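PDB 3GT5: N-acetylglucosamine 2-epimerase from Xylella fastidiosa, which probably interconverts sugar epimers at carbon 2, as an isomerase of the N-acylglucosamine 2-epimerase family. Local coordinates for residues Y153-D158 against A202-R207; F166-G171 against Y221-E226; M178-L183 against A254-I259. All coordinates share one frame; numbering follows the deposited sequence.

Interaction 1: Y153-D158 against A202-R207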
loop_
_atom_site.group_PDB
_atom_site.type_symbol
_atom_site.label_atom_id
_atom_site.label_comp_id
_atom_site.label_asym_id
_atom_site.label_seq_id
_atom_site.Cartn_x
_atom_site.Cartn_y
_atom_site.Cartn_z
ATOM N N TYR A 153 22.256 -8.091 -3.900
ATOM C CA TYR A 153 21.726 -7.187 -2.888
ATOM C C TYR A 153 20.494 -7.729 -2.145
ATOM O O TYR A 153 20.164 -7.238 -1.079
ATOM C CB TYR A 153 21.436 -5.850 -3.479
ATOM C CG TYR A 153 22.673 -5.104 -3.895
ATOM C CD1 TYR A 153 23.469 -4.449 -2.954
ATOM C CD2 TYR A 153 23.084 -5.096 -5.196
ATOM C CE1 TYR A 153 24.639 -3.741 -3.361
ATOM C CE2 TYR A 153 24.265 -4.431 -5.584
ATOM C CZ TYR A 153 24.991 -3.753 -4.690
ATOM O OH TYR A 153 26.121 -3.060 -5.129
ATOM N N GLY A 154 19.855 -8.751 -2.679
ATOM C CA GLY A 154 18.613 -9.282 -2.093
ATOM C C GLY A 154 17.413 -8.344 -2.208
ATOM O O GLY A 154 16.495 -8.374 -1.365
ATOM N N LEU A 155 17.465 -7.491 -3.228
ATOM C CA LEU A 155 16.436 -6.482 -3.526
ATOM C C LEU A 155 16.154 -6.286 -5.022
ATOM O O LEU A 155 17.035 -6.525 -5.866
ATOM C CB LEU A 155 16.880 -5.138 -2.923
ATOM C CG LEU A 155 17.025 -5.101 -1.419
ATOM C CD1 LEU A 155 17.853 -3.894 -0.959
ATOM C CD2 LEU A 155 15.637 -5.118 -0.782
ATOM N N TYR A 156 14.953 -5.786 -5.363
ATOM C CA TYR A 156 14.568 -5.506 -6.720
ATOM C C TYR A 156 15.014 -4.100 -7.110
ATOM O O TYR A 156 14.930 -3.145 -6.299
ATOM C CB TYR A 156 13.036 -5.621 -6.906
ATOM C CG TYR A 156 12.522 -7.038 -6.729
ATOM C CD1 TYR A 156 12.555 -7.961 -7.777
ATOM C CD2 TYR A 156 12.031 -7.467 -5.508
ATOM C CE1 TYR A 156 12.119 -9.270 -7.581
ATOM C CE2 TYR A 156 11.577 -8.755 -5.332
ATOM C CZ TYR A 156 11.609 -9.631 -6.357
ATOM O OH TYR A 156 11.141 -10.897 -6.118
ATOM N N LYS A 157 15.444 -3.993 -8.360
ATOM C CA LYS A 157 15.663 -2.703 -9.023
ATOM C C LYS A 157 14.336 -2.022 -9.278
ATOM O O LYS A 157 13.292 -2.674 -9.295
ATOM C CB LYS A 157 16.413 -2.928 -10.336
ATOM C CG LYS A 157 17.742 -3.651 -10.104
ATOM C CD LYS A 157 18.618 -3.709 -11.350
ATOM C CE LYS A 157 17.949 -4.452 -12.477
ATOM N NZ LYS A 157 18.968 -5.017 -13.403
ATOM N N ASP A 158 14.355 -0.719 -9.514
ATOM C CA ASP A 158 13.080 0.019 -9.531
ATOM C C ASP A 158 12.403 0.241 -10.872
ATOM O O ASP A 158 11.191 0.121 -10.990
ATOM C CB ASP A 158 13.278 1.361 -8.875
ATOM C CG ASP A 158 12.155 1.699 -7.938
ATOM O OD1 ASP A 158 11.298 2.524 -8.347
ATOM O OD2 ASP A 158 12.147 1.149 -6.799
ATOM N N ALA A 202 12.224 -8.007 3.637
ATOM C CA ALA A 202 12.144 -7.401 4.988
ATOM C C ALA A 202 13.489 -7.289 5.717
ATOM O O ALA A 202 13.815 -6.270 6.295
ATOM C CB ALA A 202 11.117 -8.138 5.878
ATOM N N ASP A 203 14.292 -8.337 5.655
ATOM C CA ASP A 203 15.584 -8.327 6.295
ATOM C C ASP A 203 16.495 -7.250 5.684
ATOM O O ASP A 203 17.092 -6.418 6.409
ATOM C CB ASP A 203 16.219 -9.681 6.142
ATOM C CG ASP A 203 17.677 -9.672 6.596
ATOM O OD1 ASP A 203 17.940 -9.265 7.726
ATOM O OD2 ASP A 203 18.571 -9.975 5.751
ATOM N N ARG A 204 16.559 -7.231 4.366
ATOM C CA ARG A 204 17.458 -6.292 3.667
ATOM C C ARG A 204 17.035 -4.848 3.931
ATOM O O ARG A 204 17.879 -3.983 4.212
ATOM C CB ARG A 204 17.499 -6.566 2.173
ATOM C CG ARG A 204 18.122 -7.886 1.775
ATOM C CD ARG A 204 19.530 -8.090 2.289
ATOM N NE ARG A 204 20.030 -9.348 1.704
ATOM C CZ ARG A 204 19.798 -10.554 2.217
ATOM N NH1 ARG A 204 19.140 -10.669 3.356
ATOM N NH2 ARG A 204 20.249 -11.657 1.603
ATOM N N ILE A 205 15.750 -4.570 3.843
ATOM C CA ILE A 205 15.293 -3.169 4.075
ATOM C C ILE A 205 15.318 -2.774 5.578
ATOM O O ILE A 205 15.863 -1.710 5.956
ATOM C CB ILE A 205 13.886 -2.933 3.496
ATOM C CG1 ILE A 205 13.845 -3.138 1.975
ATOM C CG2 ILE A 205 13.356 -1.496 3.865
ATOM C CD1 ILE A 205 14.723 -2.155 1.089
ATOM N N THR A 206 14.639 -3.531 6.438
ATOM C CA THR A 206 14.410 -3.070 7.817
ATOM C C THR A 206 15.627 -3.286 8.740
ATOM O O THR A 206 15.658 -2.713 9.778
ATOM C CB THR A 206 13.148 -3.645 8.463
ATOM O OG1 THR A 206 13.367 -5.057 8.737
ATOM C CG2 THR A 206 11.937 -3.430 7.572
ATOM N N ARG A 207 16.600 -4.103 8.322
ATOM C CA ARG A 207 17.842 -4.287 9.062
ATOM C C ARG A 207 19.020 -3.664 8.343
ATOM O O ARG A 207 19.546 -2.655 8.839
ATOM C CB ARG A 207 18.072 -5.752 9.424
ATOM C CG ARG A 207 16.953 -6.282 10.309
ATOM C CD ARG A 207 17.431 -7.368 11.289
ATOM N NE ARG A 207 17.734 -8.568 10.561
ATOM C CZ ARG A 207 18.135 -9.709 11.112
ATOM N NH1 ARG A 207 18.348 -10.748 10.328
ATOM N NH2 ARG A 207 18.353 -9.803 12.420
#
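The guanidinium of Arg204 presents its edge to Tyr153. The carbonyl oxygen of Tyr153 lies near the guanidinium plane, 3.5 Å from Arg204 NE, and the CA of Gly154 approaches obliquely. Also at the edge and in plane is the carboxylate of Asp203, the residue before it on the helix. There Arg204 NH1 stands 2.6 Å from Asp203 OD2, a salt bridge whose hydrogen bond is weak because it is bent to 117°. The other oxygen, Asp203 OD1, is gripped side-on by Arg207 through NE and NH1, with NE at 2.9 Å. One carboxylate thus serves two arginines. The bend at chi2 (-56°) lays Arg204 CD against Tyr153 O at 3.5 Å. Arg204 CG rests 3.6 Å from Gly154 O, which is buried here and has no polar partner in the model. Gly154 has a positive phi of 69°, a conformation that favours glycine. The contact joins the loop and first residue of strand 155-160 to helix 192-211 of the helical barrel, an (alpha/alpha)6 fold in this family. Beside these polar groups the chemistry becomes apolar. Leu155 CD2 sits 3.8 Å from Arg204 CB and 3.6 Å from Ile205 CD1. Leu201 also touches Leu155, while Val217 and Trp253 pack on Ile205. Arg208, one turn further along from Arg204, hydrogen-bonds the carbonyl oxygen of Tyr153 through NH2.

Interaction 2: F166-G171 against Y221-E226; sequences FTRYRG and YDMRWE
Arg170 and Tyr221 face each other as an antiparallel, hydrogen-bonded pair with their CA atoms 4.9 Å apart. Arg170 N gives a bond of 3.1 Å to Tyr221 O. Tyr221 N returns one of 2.7 Å to Arg170 O. Past this short bridge, Asp222 to Trp225 form a type I turn. Asp222 OD1 closes an Asx turn by accepting from Arg224 N, and it takes Glu226 N from the opposite face of its carboxylate. The turn brings Trp225 back against Arg170. Arg170 CB lies over the six-membered ring of Trp225 in a CH-pi contact, 3.5 Å from its centroid and 10° off the normal. The arginine side chain bends at chi2 (-68°), and Arg170 CD passes Trp225 NE1 at 3.7 Å. Its guanidinium plane is turned 60° from the indole, with the CA of Met223 over one face. Arg170 NH1 is held by two carbonyl oxygens of its own segment, Thr167 O and Tyr169 O. Water 2 links Arg170 NH2 to Met223 O. Nearer the surface, Arg168 CD touches Met223 SD at 3.8 Å, and water 1 joins Arg168 NH2 to Met223 N. Gly171 O meets the edge of the indole at Trp225 CH2. The two-stranded sheet stands at the start of helix 172-189, where Asn175 ND2 hydrogen-bonds Gly171 O, and Trp225 packs on Leu155 of strand 155-160.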
loop_
_atom_site.group_PDB
_atom_site.type_symbol
_atom_site.label_atom_id
_atom_site.label_comp_id
_atom_site.label_asym_id
_atom_site.label_seq_id
_atom_site.Cartn_x
_atom_site.Cartn_y
_atom_site.Cartn_z
ATOM N N PHE A 166 17.497 -0.303 -17.345
ATOM C CA PHE A 166 17.235 0.207 -15.999
ATOM C C PHE A 166 17.909 1.517 -15.732
ATOM O O PHE A 166 18.966 1.812 -16.293
ATOM C CB PHE A 166 17.595 -0.810 -14.933
ATOM C CG PHE A 166 16.549 -1.867 -14.779
ATOM C CD1 PHE A 166 16.533 -2.964 -15.612
ATOM C CD2 PHE A 166 15.548 -1.737 -13.830
ATOM C CE1 PHE A 166 15.534 -3.915 -15.495
ATOM C CE2 PHE A 166 14.550 -2.683 -13.722
ATOM C CZ PHE A 166 14.550 -3.773 -14.563
ATOM N N THR A 167 17.262 2.341 -14.904
ATOM C CA THR A 167 17.957 3.484 -14.282
ATOM C C THR A 167 18.810 3.043 -13.084
ATOM O O THR A 167 18.717 1.913 -12.597
ATOM C CB THR A 167 16.960 4.578 -13.831
ATOM O OG1 THR A 167 16.284 4.134 -12.645
ATOM C CG2 THR A 167 15.929 4.881 -14.949
ATOM N N ARG A 168 19.607 3.962 -12.552
ATOM C CA ARG A 168 20.414 3.673 -11.372
ATOM C C ARG A 168 19.673 3.863 -10.048
ATOM O O ARG A 168 20.246 3.608 -9.008
ATOM C CB ARG A 168 21.697 4.513 -11.356
ATOM C CG ARG A 168 22.729 3.931 -12.333
ATOM C CD ARG A 168 24.045 4.718 -12.344
ATOM N NE ARG A 168 23.782 6.034 -12.913
ATOM C CZ ARG A 168 23.726 7.179 -12.242
ATOM N NH1 ARG A 168 23.462 8.294 -12.896
ATOM N NH2 ARG A 168 23.947 7.230 -10.949
ATOM N N TYR A 169 18.437 4.348 -10.099
ATOM C CA TYR A 169 17.698 4.638 -8.876
ATOM C C TYR A 169 17.407 3.289 -8.152
ATOM O O TYR A 169 17.013 2.304 -8.804
ATOM C CB TYR A 169 16.397 5.333 -9.201
ATOM C CG TYR A 169 15.505 5.484 -8.000
ATOM C CD1 TYR A 169 15.735 6.484 -7.080
ATOM C CD2 TYR A 169 14.436 4.635 -7.782
ATOM C CE1 TYR A 169 14.962 6.623 -5.972
ATOM C CE2 TYR A 169 13.654 4.760 -6.659
ATOM C CZ TYR A 169 13.902 5.750 -5.749
ATOM O OH TYR A 169 13.130 5.899 -4.602
ATOM N N ARG A 170 17.570 3.248 -6.844
ATOM C CA ARG A 170 17.109 2.129 -6.058
ATOM C C ARG A 170 16.194 2.700 -4.944
ATOM O O ARG A 170 16.543 3.707 -4.275
ATOM C CB ARG A 170 18.290 1.389 -5.463
ATOM C CG ARG A 170 19.251 0.803 -6.518
ATOM C CD ARG A 170 18.632 -0.303 -7.296
ATOM N NE ARG A 170 19.582 -0.777 -8.319
ATOM C CZ ARG A 170 19.661 -0.353 -9.563
ATOM N NH1 ARG A 170 18.799 0.538 -10.071
ATOM N NH2 ARG A 170 20.603 -0.888 -10.345
ATOM N N GLY A 171 15.076 2.010 -4.696
ATOM C CA GLY A 171 14.003 2.545 -3.878
ATOM C C GLY A 171 13.474 1.525 -2.909
ATOM O O GLY A 171 13.311 0.349 -3.282
ATOM N N TYR A 221 18.019 5.419 -2.710
ATOM C CA TYR A 221 19.365 4.900 -2.684
ATOM C C TYR A 221 20.027 4.957 -4.075
ATOM O O TYR A 221 19.388 5.108 -5.101
ATOM C CB TYR A 221 19.392 3.442 -2.179
ATOM C CG TYR A 221 18.720 3.254 -0.855
ATOM C CD1 TYR A 221 19.438 3.253 0.345
ATOM C CD2 TYR A 221 17.332 3.104 -0.798
ATOM C CE1 TYR A 221 18.776 3.094 1.592
ATOM C CE2 TYR A 221 16.674 2.954 0.427
ATOM C CZ TYR A 221 17.404 2.951 1.613
ATOM O OH TYR A 221 16.766 2.810 2.844
ATOM N N ASP A 222 21.359 4.844 -4.078
ATOM C CA ASP A 222 22.094 4.753 -5.314
ATOM C C ASP A 222 22.169 3.290 -5.773
ATOM O O ASP A 222 21.637 2.407 -5.095
ATOM C CB ASP A 222 23.492 5.416 -5.189
ATOM C CG ASP A 222 24.456 4.710 -4.214
ATOM O OD1 ASP A 222 24.323 3.519 -3.859
ATOM O OD2 ASP A 222 25.437 5.388 -3.807
ATOM N N MET A 223 22.892 3.041 -6.861
ATOM C CA MET A 223 22.987 1.686 -7.426
ATOM C C MET A 223 23.684 0.654 -6.510
ATOM O O MET A 223 23.530 -0.573 -6.698
ATOM C CB MET A 223 23.704 1.776 -8.792
ATOM C CG MET A 223 25.230 1.969 -8.730
ATOM S SD MET A 223 25.903 2.053 -10.438
ATOM C CE MET A 223 25.565 0.386 -10.994
ATOM N N ARG A 224 24.453 1.112 -5.537
ATOM C CA ARG A 224 25.100 0.236 -4.573
ATOM C C ARG A 224 24.317 0.162 -3.238
ATOM O O ARG A 224 24.799 -0.309 -2.219
ATOM C CB ARG A 224 26.566 0.685 -4.350
ATOM C CG ARG A 224 27.464 0.271 -5.488
ATOM C CD ARG A 224 28.823 0.842 -5.318
ATOM N NE ARG A 224 28.885 2.278 -5.588
ATOM C CZ ARG A 224 29.130 2.833 -6.781
ATOM N NH1 ARG A 224 29.209 4.152 -6.886
ATOM N NH2 ARG A 224 29.252 2.095 -7.881
ATOM N N TRP A 225 23.063 0.604 -3.283
ATOM C CA TRP A 225 22.205 0.671 -2.135
ATOM C C TRP A 225 22.789 1.456 -0.951
ATOM O O TRP A 225 22.477 1.195 0.197
ATOM C CB TRP A 225 21.711 -0.716 -1.729
ATOM C CG TRP A 225 20.703 -1.268 -2.686
ATOM C CD1 TRP A 225 20.941 -2.073 -3.764
ATOM C CD2 TRP A 225 19.302 -1.015 -2.669
ATOM N NE1 TRP A 225 19.755 -2.367 -4.404
ATOM C CE2 TRP A 225 18.731 -1.749 -3.729
ATOM C CE3 TRP A 225 18.466 -0.275 -1.835
ATOM C CZ2 TRP A 225 17.352 -1.727 -3.991
ATOM C CZ3 TRP A 225 17.125 -0.256 -2.082
ATOM C CH2 TRP A 225 16.576 -0.975 -3.154
ATOM N N GLU A 226 23.592 2.470 -1.261
ATOM C CA GLU A 226 23.964 3.491 -0.271
ATOM C C GLU A 226 22.917 4.621 -0.317
ATOM O O GLU A 226 22.316 4.881 -1.347
ATOM C CB GLU A 226 25.348 4.068 -0.583
ATOM C CG GLU A 226 26.454 3.036 -0.415
ATOM C CD GLU A 226 26.493 2.426 0.960
ATOM O OE1 GLU A 226 26.415 3.169 1.959
ATOM O OE2 GLU A 226 26.596 1.178 1.072
HETATM O O HOH W 1 24.335 5.431 -8.576
HETATM O O HOH W 2 22.671 -2.151 -8.498
#

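Interaction 3: M178-L183 against A254-I259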
loop_
_atom_site.group_PDB
_atom_site.type_symbol
_atom_site.label_atom_id
_atom_site.label_comp_id
_atom_site.label_asym_id
_atom_site.label_seq_id
_atom_site.Cartn_x
_atom_site.Cartn_y
_atom_site.Cartn_z
ATOM N N MET A 178 6.443 -4.973 -2.683
ATOM C CA MET A 178 6.722 -6.331 -3.148
ATOM C C MET A 178 6.717 -7.324 -1.970
ATOM O O MET A 178 6.252 -8.433 -2.127
ATOM C CB MET A 178 8.032 -6.419 -3.953
ATOM C CG MET A 178 8.164 -7.725 -4.784
ATOM S SD MET A 178 6.892 -7.971 -6.047
ATOM C CE MET A 178 7.503 -6.724 -7.187
ATOM N N CYS A 179 7.201 -6.933 -0.793
ATOM C CA CYS A 179 7.134 -7.799 0.398
ATOM C C CYS A 179 5.661 -8.099 0.710
ATOM O O CYS A 179 5.271 -9.265 0.900
ATOM C CB CYS A 179 7.872 -7.166 1.591
ATOM S SG CYS A 179 7.704 -8.002 3.153
ATOM N N GLU A 180 4.831 -7.047 0.709
ATOM C CA GLU A 180 3.387 -7.175 0.876
ATOM C C GLU A 180 2.751 -8.123 -0.153
ATOM O O GLU A 180 1.923 -8.989 0.239
ATOM C CB GLU A 180 2.769 -5.772 0.751
ATOM C CG GLU A 180 1.266 -5.709 0.708
ATOM C CD GLU A 180 0.767 -4.312 0.219
ATOM O OE1 GLU A 180 1.608 -3.488 -0.258
ATOM O OE2 GLU A 180 -0.455 -4.014 0.285
ATOM N N ALA A 181 3.126 -7.970 -1.441
ATOM C CA ALA A 181 2.590 -8.810 -2.515
ATOM C C ALA A 181 3.040 -10.238 -2.367
ATOM O O ALA A 181 2.244 -11.149 -2.636
ATOM C CB ALA A 181 2.988 -8.287 -3.931
ATOM N N MET A 182 4.283 -10.444 -1.901
ATOM C CA MET A 182 4.800 -11.790 -1.720
ATOM C C MET A 182 4.110 -12.516 -0.572
ATOM O O MET A 182 3.832 -13.720 -0.684
ATOM C CB MET A 182 6.319 -11.817 -1.588
ATOM C CG MET A 182 7.054 -11.488 -2.880
ATOM S SD MET A 182 6.789 -12.648 -4.299
ATOM C CE MET A 182 7.729 -11.704 -5.568
ATOM N N LEU A 183 3.775 -11.778 0.501
ATOM C CA LEU A 183 2.974 -12.325 1.572
ATOM C C LEU A 183 1.579 -12.736 1.085
ATOM O O LEU A 183 1.104 -13.839 1.402
ATOM C CB LEU A 183 2.879 -11.352 2.743
ATOM C CG LEU A 183 4.142 -11.133 3.566
ATOM C CD1 LEU A 183 4.054 -9.843 4.443
ATOM C CD2 LEU A 183 4.468 -12.372 4.401
ATOM N N ALA A 254 6.389 -2.092 10.045
ATOM C CA ALA A 254 6.091 -2.731 11.316
ATOM C C ALA A 254 4.943 -3.738 11.146
ATOM O O ALA A 254 5.014 -4.882 11.657
ATOM C CB ALA A 254 5.765 -1.721 12.399
ATOM N N LYS A 255 3.919 -3.342 10.405
ATOM C CA LYS A 255 2.797 -4.227 10.082
ATOM C C LYS A 255 3.251 -5.447 9.271
ATOM O O LYS A 255 2.893 -6.599 9.586
ATOM C CB LYS A 255 1.735 -3.437 9.331
ATOM C CG LYS A 255 0.438 -4.209 9.001
ATOM C CD LYS A 255 -0.365 -3.595 7.853
ATOM C CE LYS A 255 0.304 -3.787 6.525
ATOM N NZ LYS A 255 -0.311 -2.955 5.532
ATOM N N LEU A 256 4.025 -5.208 8.221
ATOM C CA LEU A 256 4.507 -6.319 7.402
ATOM C C LEU A 256 5.379 -7.292 8.198
ATOM O O LEU A 256 5.283 -8.524 8.008
ATOM C CB LEU A 256 5.268 -5.805 6.181
ATOM C CG LEU A 256 4.467 -5.016 5.164
ATOM C CD1 LEU A 256 5.472 -4.526 4.108
ATOM C CD2 LEU A 256 3.255 -5.806 4.494
ATOM N N LEU A 257 6.225 -6.782 9.097
ATOM C CA LEU A 257 7.052 -7.650 9.953
ATOM C C LEU A 257 6.178 -8.486 10.897
ATOM O O LEU A 257 6.515 -9.652 11.210
ATOM C CB LEU A 257 8.022 -6.815 10.794
ATOM C CG LEU A 257 9.070 -6.046 10.023
ATOM C CD1 LEU A 257 9.942 -5.176 10.978
ATOM C CD2 LEU A 257 9.978 -6.983 9.209
ATOM N N LEU A 258 5.077 -7.911 11.381
ATOM C CA LEU A 258 4.162 -8.658 12.258
ATOM C C LEU A 258 3.310 -9.691 11.470
ATOM O O LEU A 258 2.924 -10.720 12.025
ATOM C CB LEU A 258 3.254 -7.728 13.079
ATOM C CG LEU A 258 3.837 -7.275 14.426
ATOM C CD1 LEU A 258 3.807 -8.378 15.537
ATOM C CD2 LEU A 258 5.218 -6.754 14.281
ATOM N N ILE A 259 3.064 -9.442 10.211
ATOM C CA ILE A 259 2.418 -10.458 9.347
ATOM C C ILE A 259 3.447 -11.579 9.090
ATOM O O ILE A 259 3.110 -12.750 9.178
ATOM C CB ILE A 259 1.910 -9.865 8.044
ATOM C CG1 ILE A 259 0.786 -8.851 8.327
ATOM C CG2 ILE A 259 1.382 -11.000 7.109
ATOM C CD1 ILE A 259 0.348 -8.036 7.135
#
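Leu256 and Leu183 carry the close packing between helices 172-189 and 247-263. Leu256 CD2 settles against CA and CB of Glu180, 3.8 Å from Glu180 CB. Leu256 CD1 meets Cys179 SG at a looser 4.2 Å. One turn on, Leu183 CD1 lies 3.9 Å from Ile259 CG2, and the two side chains slant across each other. The same Leu183 CD1 also comes within 4.0 Å of Leu256 O.

The side of Glu180, which is partly exposed, differs. Glu180 has CG anti to the backbone N (chi1 172°), and the extended chain leads away from Leu256. Its carboxylate bonds outside the contact, to Tyr377 OH and His177 ND1. Lys255 is buried beside it, but Lys255 NZ stays 5.4 Å from Glu180 OE2 and forms its salt bridge with Glu314.

The segment axes are 10.6 Å apart, a wide spacing bridged by side chains. They run in the same direction, crossing at 28°. Helix 192-211, running roughly the other way, packs against both, with its Leu195 on Leu183. This arrangement is consistent with the (alpha/alpha)6 barrel of six helical hairpins found in this epimerase family.

In the fold
Interaction 3 lies deepest, about 10 Å from the chain centre, against about 17 Å for interaction 1 and 21 Å for interaction 2, measured between centres. Interaction 3 joins two helices mainly by apolar packing. Interaction 1 mixes arginine and backbone oxygens with a small apolar patch. Interaction 2 adds strand pairing and water bridges, and its outer residues are exposed. Interactions 1 and 2 touch where Tyr153 meets Trp225 and Arg224, and where Lys157 meets Arg170. Interactions 1 and 3 touch where Tyr156 meets Met178 and Met182, and where Ala202 meets Leu257. Interactions 2 and 3 do not touch, yet strand 170-171 runs directly into helix 172-189.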